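Local coordinates for putative immunoglobulin-blocking virulence protein (Mycoplasma mycoides subsp. capri, PDB 7ADK), which probably binds host immunoglobulins and blocks their action as a virulence factor, at residues Arg158-Tyr167 against Ala521-Asn529; Phe650-Asn661 against Leu696-Tyr707. All blocks are in the same frame, centred on the assembly; numbering follows the deposited sequence.

Interaction 1: residues Arg158-Tyr167 against Ala521-Asn529; sequences RKISNPTKPY and ALRNTTWIN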
loop_
_atom_site.group_PDB
_atom_site.type_symbol
_atom_site.label_atom_id
_atom_site.label_comp_id
_atom_site.label_asym_id
_atom_site.label_seq_id
_atom_site.Cartn_x
_atom_site.Cartn_y
_atom_site.Cartn_z
ATOM N N ARG A 158 39.479 -3.544 -21.175
ATOM C CA ARG A 158 38.187 -2.832 -21.076
ATOM C C ARG A 158 37.866 -2.284 -19.675
ATOM O O ARG A 158 36.788 -1.733 -19.472
ATOM C CB ARG A 158 37.036 -3.732 -21.562
ATOM C CG ARG A 158 37.130 -4.209 -23.014
ATOM C CD ARG A 158 37.229 -3.091 -24.050
ATOM N NE ARG A 158 36.055 -2.207 -24.065
ATOM C CZ ARG A 158 35.914 -1.132 -24.812
ATOM N NH1 ARG A 158 36.800 -0.739 -25.655
ATOM N NH2 ARG A 158 34.868 -0.394 -24.748
ATOM N N LYS A 159 38.756 -2.465 -18.692
ATOM C CA LYS A 159 38.573 -2.070 -17.282
ATOM C C LYS A 159 37.246 -2.581 -16.707
ATOM O O LYS A 159 36.422 -1.832 -16.187
ATOM C CB LYS A 159 38.816 -0.557 -17.092
ATOM C CG LYS A 159 40.197 -0.117 -17.610
ATOM C CD LYS A 159 40.642 1.238 -17.053
ATOM C CE LYS A 159 41.109 1.172 -15.597
ATOM N NZ LYS A 159 42.395 0.473 -15.439
ATOM N N ILE A 160 37.033 -3.879 -16.893
ATOM C CA ILE A 160 35.776 -4.593 -16.636
ATOM C C ILE A 160 35.988 -5.762 -15.650
ATOM O O ILE A 160 35.053 -6.182 -14.980
ATOM C CB ILE A 160 35.166 -4.989 -18.003
ATOM C CG1 ILE A 160 33.720 -5.472 -17.899
ATOM C CG2 ILE A 160 36.050 -6.020 -18.716
ATOM C CD1 ILE A 160 33.198 -6.079 -19.203
ATOM N N SER A 161 37.218 -6.255 -15.495
ATOM C CA SER A 161 37.661 -7.128 -14.397
ATOM C C SER A 161 37.694 -6.387 -13.057
ATOM O O SER A 161 37.467 -5.179 -12.991
ATOM C CB SER A 161 39.046 -7.717 -14.711
ATOM O OG SER A 161 40.010 -6.708 -14.929
ATOM N N ASN A 162 37.967 -7.099 -11.957
ATOM C CA ASN A 162 38.083 -6.468 -10.641
ATOM C C ASN A 162 39.331 -5.553 -10.591
ATOM O O ASN A 162 40.410 -5.976 -11.005
ATOM C CB ASN A 162 38.077 -7.549 -9.543
ATOM C CG ASN A 162 37.581 -7.010 -8.208
ATOM O OD1 ASN A 162 36.511 -6.443 -8.107
ATOM N ND2 ASN A 162 38.329 -7.105 -7.147
ATOM N N PRO A 163 39.218 -4.315 -10.081
ATOM C CA PRO A 163 40.182 -3.241 -10.337
ATOM C C PRO A 163 41.555 -3.372 -9.669
ATOM O O PRO A 163 42.482 -2.658 -10.041
ATOM C CB PRO A 163 39.478 -1.965 -9.852
ATOM C CG PRO A 163 38.511 -2.470 -8.789
ATOM C CD PRO A 163 38.052 -3.774 -9.404
ATOM N N THR A 164 41.700 -4.237 -8.669
ATOM C CA THR A 164 42.871 -4.257 -7.765
ATOM C C THR A 164 43.418 -5.654 -7.459
ATOM O O THR A 164 44.600 -5.797 -7.162
ATOM C CB THR A 164 42.499 -3.594 -6.439
ATOM O OG1 THR A 164 41.391 -4.264 -5.912
ATOM C CG2 THR A 164 42.148 -2.120 -6.577
ATOM N N LYS A 165 42.572 -6.687 -7.524
ATOM C CA LYS A 165 42.847 -8.068 -7.096
ATOM C C LYS A 165 41.760 -8.997 -7.653
ATOM O O LYS A 165 40.588 -8.684 -7.472
ATOM C CB LYS A 165 42.854 -8.061 -5.555
ATOM C CG LYS A 165 42.871 -9.432 -4.874
ATOM C CD LYS A 165 43.036 -9.231 -3.360
ATOM C CE LYS A 165 42.865 -10.544 -2.590
ATOM N NZ LYS A 165 43.139 -10.361 -1.147
ATOM N N PRO A 166 42.072 -10.119 -8.313
ATOM C CA PRO A 166 41.065 -11.058 -8.782
ATOM C C PRO A 166 40.427 -11.812 -7.611
ATOM O O PRO A 166 41.091 -12.537 -6.871
ATOM C CB PRO A 166 41.798 -11.984 -9.756
ATOM C CG PRO A 166 43.237 -11.957 -9.255
ATOM C CD PRO A 166 43.402 -10.547 -8.697
ATOM N N TYR A 167 39.115 -11.676 -7.452
ATOM C CA TYR A 167 38.356 -12.411 -6.437
ATOM C C TYR A 167 38.310 -13.922 -6.747
ATOM O O TYR A 167 38.288 -14.304 -7.915
ATOM C CB TYR A 167 36.957 -11.800 -6.361
ATOM C CG TYR A 167 36.088 -12.288 -5.219
ATOM C CD1 TYR A 167 35.292 -13.442 -5.354
ATOM C CD2 TYR A 167 36.048 -11.553 -4.025
ATOM C CE1 TYR A 167 34.485 -13.872 -4.286
ATOM C CE2 TYR A 167 35.240 -11.977 -2.957
ATOM C CZ TYR A 167 34.452 -13.136 -3.086
ATOM O OH TYR A 167 33.665 -13.542 -2.059
ATOM N N ALA A 521 28.719 2.129 -12.325
ATOM C CA ALA A 521 28.968 2.898 -11.101
ATOM C C ALA A 521 29.913 2.218 -10.098
ATOM O O ALA A 521 30.337 2.862 -9.146
ATOM C CB ALA A 521 27.633 3.220 -10.432
ATOM N N LEU A 522 30.272 0.952 -10.298
ATOM C CA LEU A 522 31.112 0.183 -9.385
ATOM C C LEU A 522 32.504 -0.110 -9.967
ATOM O O LEU A 522 33.219 -0.938 -9.407
ATOM C CB LEU A 522 30.361 -1.105 -9.012
ATOM C CG LEU A 522 28.943 -0.910 -8.444
ATOM C CD1 LEU A 522 28.275 -2.270 -8.272
ATOM C CD2 LEU A 522 28.977 -0.201 -7.102
ATOM N N ARG A 523 32.902 0.518 -11.083
ATOM C CA ARG A 523 34.042 0.079 -11.913
ATOM C C ARG A 523 35.353 -0.072 -11.137
ATOM O O ARG A 523 36.063 -1.053 -11.317
ATOM C CB ARG A 523 34.201 1.037 -13.111
ATOM C CG ARG A 523 35.069 0.416 -14.205
ATOM C CD ARG A 523 35.586 1.430 -15.230
ATOM N NE ARG A 523 34.575 1.870 -16.198
ATOM C CZ ARG A 523 34.144 1.222 -17.256
ATOM N NH1 ARG A 523 34.420 -0.020 -17.494
ATOM N NH2 ARG A 523 33.412 1.844 -18.122
ATOM N N ASN A 524 35.638 0.865 -10.241
ATOM C CA ASN A 524 36.836 0.910 -9.392
ATOM C C ASN A 524 36.496 0.835 -7.885
ATOM O O ASN A 524 37.172 1.391 -7.019
ATOM C CB ASN A 524 37.785 2.030 -9.833
ATOM C CG ASN A 524 37.044 3.252 -10.292
ATOM O OD1 ASN A 524 36.347 3.888 -9.522
ATOM N ND2 ASN A 524 37.085 3.551 -11.561
ATOM N N THR A 525 35.449 0.064 -7.573
ATOM C CA THR A 525 35.170 -0.469 -6.234
ATOM C C THR A 525 35.686 -1.895 -6.144
ATOM O O THR A 525 35.292 -2.727 -6.951
ATOM C CB THR A 525 33.669 -0.440 -5.937
ATOM O OG1 THR A 525 33.241 0.892 -5.847
ATOM C CG2 THR A 525 33.293 -1.111 -4.626
ATOM N N THR A 526 36.552 -2.190 -5.172
ATOM C CA THR A 526 37.211 -3.503 -5.057
ATOM C C THR A 526 36.296 -4.605 -4.506
ATOM O O THR A 526 36.434 -5.752 -4.916
ATOM C CB THR A 526 38.460 -3.365 -4.181
ATOM O OG1 THR A 526 39.431 -2.601 -4.835
ATOM C CG2 THR A 526 39.135 -4.668 -3.773
ATOM N N TRP A 527 35.380 -4.278 -3.581
ATOM C CA TRP A 527 34.459 -5.236 -2.950
ATOM C C TRP A 527 33.190 -4.535 -2.452
ATOM O O TRP A 527 33.267 -3.598 -1.661
ATOM C CB TRP A 527 35.191 -5.988 -1.814
ATOM C CG TRP A 527 34.465 -7.114 -1.136
ATOM C CD1 TRP A 527 34.385 -8.383 -1.597
ATOM C CD2 TRP A 527 33.770 -7.124 0.148
ATOM N NE1 TRP A 527 33.696 -9.170 -0.695
ATOM C CE2 TRP A 527 33.303 -8.444 0.401
ATOM C CE3 TRP A 527 33.508 -6.161 1.144
ATOM C CZ2 TRP A 527 32.619 -8.793 1.568
ATOM C CZ3 TRP A 527 32.832 -6.505 2.324
ATOM C CH2 TRP A 527 32.393 -7.816 2.546
ATOM N N ILE A 528 32.019 -4.958 -2.928
ATOM C CA ILE A 528 30.723 -4.448 -2.467
ATOM C C ILE A 528 30.217 -5.417 -1.398
ATOM O O ILE A 528 30.225 -6.629 -1.605
ATOM C CB ILE A 528 29.683 -4.286 -3.608
ATOM C CG1 ILE A 528 30.209 -3.548 -4.850
ATOM C CG2 ILE A 528 28.454 -3.520 -3.091
ATOM C CD1 ILE A 528 30.859 -4.436 -5.893
ATOM N N ASN A 529 29.805 -4.905 -0.244
ATOM C CA ASN A 529 29.425 -5.714 0.901
ATOM C C ASN A 529 28.139 -6.500 0.628
ATOM O O ASN A 529 27.072 -5.941 0.362
ATOM C CB ASN A 529 29.305 -4.846 2.153
ATOM C CG ASN A 529 29.114 -5.646 3.419
ATOM O OD1 ASN A 529 29.386 -6.833 3.485
ATOM N ND2 ASN A 529 28.634 -5.018 4.453
#
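The Tyr167 ring reaches the edge of the Trp527 indole, with Tyr167 CE2 near the indole plane and 3.9 Å from Trp527 NE1. Over one face of the indole, toward its rim, lies Asn529 CA of the same segment. Tyr167 OH and Trp527 NE1 share a partner outside the two loops, Asp347 OD2 of helix 339-351.

At the far end, the Arg523 guanidinium takes Lys159 O at its edge, in its own plane. The bond from Arg523 NH1 to Lys159 O is 3.0 Å long. The donor sits above the carbonyl plane, 50° out of it. Arg523 has CG anti to the backbone N (chi1 -163°), and a bend at chi3 turns its end to this carbonyl. Lys159 ends helix 153-157 in a Schellman motif.

The Asn162 amide is the third flat group. Its ND2 donates to Thr526 O at 3.2 Å, meeting a lone pair in the carbonyl plane. The same nitrogen donates to Lys165 O at 2.8 Å within its own loop. Both acceptors lie close to the amide plane, and together they fix its rotation.

Pro163 fills the middle. Its ring packs on the type I turn of Leu522-Thr525, with Pro163 CG 3.8 Å from Asn524 CA and 3.7 Å from Thr525 O. Next to it the Thr164 and Thr526 side chains cross at about a right angle. Their hydroxyls, Thr164 OG1 and Thr526 OG1, share a hydrogen bond of 2.8 Å.

The contact joins two irregular loops. Two main-chain carbonyls of the pair, Lys159 O and Thr526 O, each take a side-chain N-H from the other loop. Polar bonds to the backbone thus do much of the holding, with Pro163 packed between them and the Tyr167-Trp527 edge contact at one end.

Interaction 2: residues Phe650-Asn661 against Leu696-Tyr707; sequences FEISSDELNEAN and LSDEGRRNLDKY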
loop_
_atom_site.group_PDB
_atom_site.type_symbol
_atom_site.label_atom_id
_atom_site.label_comp_id
_atom_site.label_asym_id
_atom_site.label_seq_id
_atom_site.Cartn_x
_atom_site.Cartn_y
_atom_site.Cartn_z
ATOM N N PHE A 650 3.594 3.179 -28.401
ATOM C CA PHE A 650 4.989 2.770 -28.475
ATOM C C PHE A 650 5.477 2.907 -29.920
ATOM O O PHE A 650 5.229 2.046 -30.757
ATOM C CB PHE A 650 5.146 1.354 -27.909
ATOM C CG PHE A 650 6.543 0.792 -28.048
ATOM C CD1 PHE A 650 7.628 1.451 -27.447
ATOM C CD2 PHE A 650 6.767 -0.367 -28.805
ATOM C CE1 PHE A 650 8.928 0.954 -27.614
ATOM C CE2 PHE A 650 8.063 -0.863 -28.971
ATOM C CZ PHE A 650 9.143 -0.200 -28.376
ATOM N N GLU A 651 6.146 4.009 -30.230
ATOM C CA GLU A 651 6.739 4.251 -31.540
ATOM C C GLU A 651 7.978 3.380 -31.725
ATOM O O GLU A 651 8.886 3.380 -30.890
ATOM C CB GLU A 651 7.032 5.752 -31.707
ATOM C CG GLU A 651 7.229 6.218 -33.154
ATOM C CD GLU A 651 8.616 5.963 -33.746
ATOM O OE1 GLU A 651 9.607 5.819 -33.000
ATOM O OE2 GLU A 651 8.734 5.946 -34.988
ATOM N N ILE A 652 8.024 2.603 -32.806
ATOM C CA ILE A 652 9.190 1.799 -33.170
ATOM C C ILE A 652 9.393 1.800 -34.691
ATOM O O ILE A 652 8.441 1.664 -35.453
ATOM C CB ILE A 652 9.120 0.404 -32.499
ATOM C CG1 ILE A 652 10.409 -0.405 -32.715
ATOM C CG2 ILE A 652 7.910 -0.416 -32.936
ATOM C CD1 ILE A 652 10.632 -1.501 -31.684
ATOM N N SER A 653 10.644 1.955 -35.129
ATOM C CA SER A 653 11.052 1.788 -36.526
ATOM C C SER A 653 10.832 0.338 -36.998
ATOM O O SER A 653 10.553 -0.565 -36.210
ATOM C CB SER A 653 12.513 2.235 -36.681
ATOM O OG SER A 653 12.926 2.292 -38.026
ATOM N N SER A 654 11.092 0.017 -38.260
ATOM C CA SER A 654 11.212 -1.374 -38.716
ATOM C C SER A 654 12.615 -1.964 -38.410
ATOM O O SER A 654 13.270 -2.536 -39.274
ATOM C CB SER A 654 10.779 -1.463 -40.183
ATOM O OG SER A 654 10.277 -2.742 -40.480
ATOM N N ASP A 655 13.106 -1.827 -37.174
ATOM C CA ASP A 655 14.255 -2.578 -36.625
ATOM C C ASP A 655 13.832 -3.926 -36.008
ATOM O O ASP A 655 14.661 -4.702 -35.548
ATOM C CB ASP A 655 15.038 -1.754 -35.580
ATOM C CG ASP A 655 14.387 -1.691 -34.194
ATOM O OD1 ASP A 655 13.150 -1.661 -34.141
ATOM O OD2 ASP A 655 15.098 -1.665 -33.162
ATOM N N GLU A 656 12.540 -4.232 -35.968
ATOM C CA GLU A 656 12.005 -5.434 -35.335
ATOM C C GLU A 656 12.480 -6.721 -35.996
ATOM O O GLU A 656 12.483 -7.756 -35.352
ATOM C CB GLU A 656 10.475 -5.378 -35.299
ATOM C CG GLU A 656 9.977 -4.187 -34.483
ATOM C CD GLU A 656 8.522 -4.343 -34.059
ATOM O OE1 GLU A 656 7.624 -4.095 -34.888
ATOM O OE2 GLU A 656 8.280 -4.724 -32.897
ATOM N N LEU A 657 12.950 -6.666 -37.243
ATOM C CA LEU A 657 13.628 -7.771 -37.929
ATOM C C LEU A 657 14.921 -8.192 -37.207
ATOM O O LEU A 657 15.357 -9.337 -37.311
ATOM C CB LEU A 657 13.986 -7.336 -39.358
ATOM C CG LEU A 657 12.808 -7.098 -40.316
ATOM C CD1 LEU A 657 12.130 -5.745 -40.146
ATOM C CD2 LEU A 657 13.325 -7.150 -41.749
ATOM N N ASN A 658 15.526 -7.257 -36.473
ATOM C CA ASN A 658 16.825 -7.357 -35.825
ATOM C C ASN A 658 16.835 -6.808 -34.379
ATOM O O ASN A 658 17.888 -6.453 -33.857
ATOM C CB ASN A 658 17.890 -6.734 -36.742
ATOM C CG ASN A 658 17.668 -5.263 -37.018
ATOM O OD1 ASN A 658 17.008 -4.872 -37.967
ATOM N ND2 ASN A 658 18.244 -4.408 -36.225
ATOM N N GLU A 659 15.694 -6.780 -33.685
ATOM C CA GLU A 659 15.732 -6.870 -32.225
ATOM C C GLU A 659 16.221 -8.283 -31.854
ATOM O O GLU A 659 15.706 -9.275 -32.373
ATOM C CB GLU A 659 14.374 -6.570 -31.568
ATOM C CG GLU A 659 14.451 -6.997 -30.088
ATOM C CD GLU A 659 13.277 -6.629 -29.195
ATOM O OE1 GLU A 659 12.129 -6.600 -29.670
ATOM O OE2 GLU A 659 13.520 -6.430 -27.987
ATOM N N ALA A 660 17.173 -8.382 -30.928
ATOM C CA ALA A 660 17.657 -9.663 -30.472
ATOM C C ALA A 660 16.537 -10.403 -29.699
ATOM O O ALA A 660 15.972 -9.897 -28.728
ATOM C CB ALA A 660 18.963 -9.443 -29.730
ATOM N N ASN A 661 16.178 -11.582 -30.208
ATOM C CA ASN A 661 14.879 -12.243 -30.060
ATOM C C ASN A 661 14.734 -13.187 -28.848
ATOM O O ASN A 661 13.956 -12.924 -27.930
ATOM C CB ASN A 661 14.548 -12.947 -31.400
ATOM C CG ASN A 661 15.603 -13.901 -31.961
ATOM O OD1 ASN A 661 16.681 -14.105 -31.422
ATOM N ND2 ASN A 661 15.326 -14.544 -33.056
ATOM N N LEU A 696 8.334 -6.443 -42.641
ATOM C CA LEU A 696 8.807 -7.378 -41.609
ATOM C C LEU A 696 9.225 -8.734 -42.197
ATOM O O LEU A 696 8.559 -9.270 -43.080
ATOM C CB LEU A 696 7.737 -7.605 -40.529
ATOM C CG LEU A 696 7.230 -6.346 -39.824
ATOM C CD1 LEU A 696 6.122 -6.766 -38.872
ATOM C CD2 LEU A 696 8.315 -5.649 -39.018
ATOM N N SER A 697 10.289 -9.308 -41.642
ATOM C CA SER A 697 10.697 -10.701 -41.858
ATOM C C SER A 697 10.012 -11.654 -40.867
ATOM O O SER A 697 9.253 -11.224 -40.001
ATOM C CB SER A 697 12.216 -10.804 -41.717
ATOM O OG SER A 697 12.619 -10.549 -40.387
ATOM N N ASP A 698 10.318 -12.949 -40.954
ATOM C CA ASP A 698 9.888 -13.991 -40.018
ATOM C C ASP A 698 10.241 -13.658 -38.551
ATOM O O ASP A 698 9.363 -13.669 -37.694
ATOM C CB ASP A 698 10.506 -15.314 -40.481
ATOM C CG ASP A 698 10.066 -16.549 -39.693
ATOM O OD1 ASP A 698 8.961 -16.568 -39.129
ATOM O OD2 ASP A 698 10.831 -17.517 -39.640
ATOM N N GLU A 699 11.477 -13.257 -38.226
ATOM C CA GLU A 699 11.805 -12.790 -36.865
ATOM C C GLU A 699 11.215 -11.414 -36.544
ATOM O O GLU A 699 10.934 -11.126 -35.385
ATOM C CB GLU A 699 13.313 -12.825 -36.608
ATOM C CG GLU A 699 13.869 -14.253 -36.548
ATOM C CD GLU A 699 13.118 -15.174 -35.575
ATOM O OE1 GLU A 699 12.891 -14.787 -34.409
ATOM O OE2 GLU A 699 12.773 -16.305 -35.958
ATOM N N GLY A 700 10.916 -10.598 -37.554
ATOM C CA GLY A 700 10.120 -9.382 -37.409
ATOM C C GLY A 700 8.711 -9.653 -36.887
ATOM O O GLY A 700 8.263 -8.967 -35.968
ATOM N N ARG A 701 8.047 -10.701 -37.400
ATOM C CA ARG A 701 6.767 -11.202 -36.873
ATOM C C ARG A 701 6.940 -11.652 -35.419
ATOM O O ARG A 701 6.248 -11.156 -34.533
ATOM C CB ARG A 701 6.221 -12.372 -37.715
ATOM C CG ARG A 701 5.941 -12.107 -39.202
ATOM C CD ARG A 701 4.706 -11.239 -39.476
ATOM N NE ARG A 701 4.299 -11.328 -40.893
ATOM C CZ ARG A 701 3.072 -11.311 -41.376
ATOM N NH1 ARG A 701 2.860 -11.548 -42.627
ATOM N NH2 ARG A 701 2.029 -11.085 -40.648
ATOM N N ARG A 702 7.908 -12.541 -35.155
ATOM C CA ARG A 702 8.149 -13.104 -33.815
ATOM C C ARG A 702 8.456 -12.035 -32.771
ATOM O O ARG A 702 7.955 -12.134 -31.661
ATOM C CB ARG A 702 9.263 -14.159 -33.833
ATOM C CG ARG A 702 8.989 -15.386 -34.697
ATOM C CD ARG A 702 7.708 -16.112 -34.382
ATOM N NE ARG A 702 7.558 -17.322 -35.176
ATOM C CZ ARG A 702 6.715 -17.587 -36.132
ATOM N NH1 ARG A 702 6.809 -18.708 -36.741
ATOM N NH2 ARG A 702 5.791 -16.780 -36.501
ATOM N N ASN A 703 9.209 -10.989 -33.103
ATOM C CA ASN A 703 9.493 -9.885 -32.177
ATOM C C ASN A 703 8.272 -8.989 -31.884
ATOM O O ASN A 703 8.081 -8.561 -30.746
ATOM C CB ASN A 703 10.688 -9.074 -32.712
ATOM C CG ASN A 703 12.025 -9.742 -32.453
ATOM O OD1 ASN A 703 12.218 -10.446 -31.476
ATOM N ND2 ASN A 703 13.001 -9.517 -33.282
ATOM N N LEU A 704 7.427 -8.740 -32.890
ATOM C CA LEU A 704 6.202 -7.965 -32.709
ATOM C C LEU A 704 5.244 -8.661 -31.738
ATOM O O LEU A 704 4.653 -7.985 -30.898
ATOM C CB LEU A 704 5.561 -7.688 -34.078
ATOM C CG LEU A 704 4.266 -6.861 -34.040
ATOM C CD1 LEU A 704 4.447 -5.479 -33.438
ATOM C CD2 LEU A 704 3.763 -6.684 -35.464
ATOM N N ASP A 705 5.146 -9.998 -31.787
ATOM C CA ASP A 705 4.311 -10.770 -30.859
ATOM C C ASP A 705 4.667 -10.516 -29.393
ATOM O O ASP A 705 3.785 -10.284 -28.567
ATOM C CB ASP A 705 4.418 -12.272 -31.141
ATOM C CG ASP A 705 3.938 -12.711 -32.523
ATOM O OD1 ASP A 705 3.371 -11.895 -33.280
ATOM O OD2 ASP A 705 4.077 -13.915 -32.828
ATOM N N LYS A 706 5.962 -10.459 -29.076
ATOM C CA LYS A 706 6.448 -10.362 -27.697
ATOM C C LYS A 706 6.053 -9.062 -27.015
ATOM O O LYS A 706 5.691 -9.106 -25.848
ATOM C CB LYS A 706 7.965 -10.562 -27.628
ATOM C CG LYS A 706 8.517 -11.817 -28.314
ATOM C CD LYS A 706 7.638 -13.069 -28.183
ATOM C CE LYS A 706 8.282 -14.284 -28.846
ATOM N NZ LYS A 706 9.469 -14.762 -28.120
ATOM N N TYR A 707 6.064 -7.922 -27.707
ATOM C CA TYR A 707 5.586 -6.665 -27.125
ATOM C C TYR A 707 4.093 -6.688 -26.772
ATOM O O TYR A 707 3.697 -5.995 -25.848
ATOM C CB TYR A 707 5.849 -5.480 -28.052
ATOM C CG TYR A 707 7.287 -5.054 -28.236
ATOM C CD1 TYR A 707 7.893 -4.152 -27.341
ATOM C CD2 TYR A 707 7.991 -5.495 -29.363
ATOM C CE1 TYR A 707 9.207 -3.710 -27.571
ATOM C CE2 TYR A 707 9.297 -5.044 -29.599
ATOM C CZ TYR A 707 9.907 -4.155 -28.709
ATOM O OH TYR A 707 11.149 -3.705 -28.982
#
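Phe650 and Tyr707 form the apolar centre. Phe650 CE2 lies over one face of the tyrosine ring, 3.4 Å from Tyr707 CE1. The planes are 34° apart and the centroids 5.0 Å, an oblique meeting. Ile652 and Tyr707 approach each other from opposite directions, with Ile652 CD1 3.5 Å from Tyr707 OH. That hydroxyl bonds to Lys618 O.

A smaller apolar patch sits near the helix start, where Leu657 CD1 is 4.0 Å from Leu696 CD2. Leu657 CG and CB also pack on Ser697, the N-cap of the helix. Gly700 has no side chain, and the two backbones close up here, with Leu657 CA 3.9 Å from Gly700 CA.

Between the patches the Asn703 amide reaches into the loop. Its ND2 grips two carbonyls, Glu656 O at 2.8 Å in a nearly straight bond (172°) and Glu659 O at 2.9 Å in a more bent one (136°). At the polar edge Asn661 ND2 donates to Glu699 OE1 at 2.8 Å, arriving from above the carboxylate plane.

Glu656 turns its buried carboxylate to Leu704 CD1 and the Tyr707 ring, which may raise its pKa. Asn703 pins two carbonyls of the 656-659 loop to the helix, while the aromatic pair seats the helix against strand 650-652.

In the fold
The chain first leaves helix 153-157 and runs through 158-167. Interaction 1 then brings back residues 521-529, which follow strand 516-517 at one edge of the five-stranded parallel sheet. It closes a long loop of 353 residues. Only later does interaction 2 open at strand 650-652, at one edge of the three-stranded parallel sheet. It closes a short loop of 34 residues and ties that strand and the loop after it to helix 698-709, which in sequence comes between the parallel strands 688-690 and 720-722. The two contacts are in series, neither nested nor crossed. The centres of interactions 1 and 2 are about 36 Å apart. The nearest atoms of interactions 1 and 2 are about 18 Å apart.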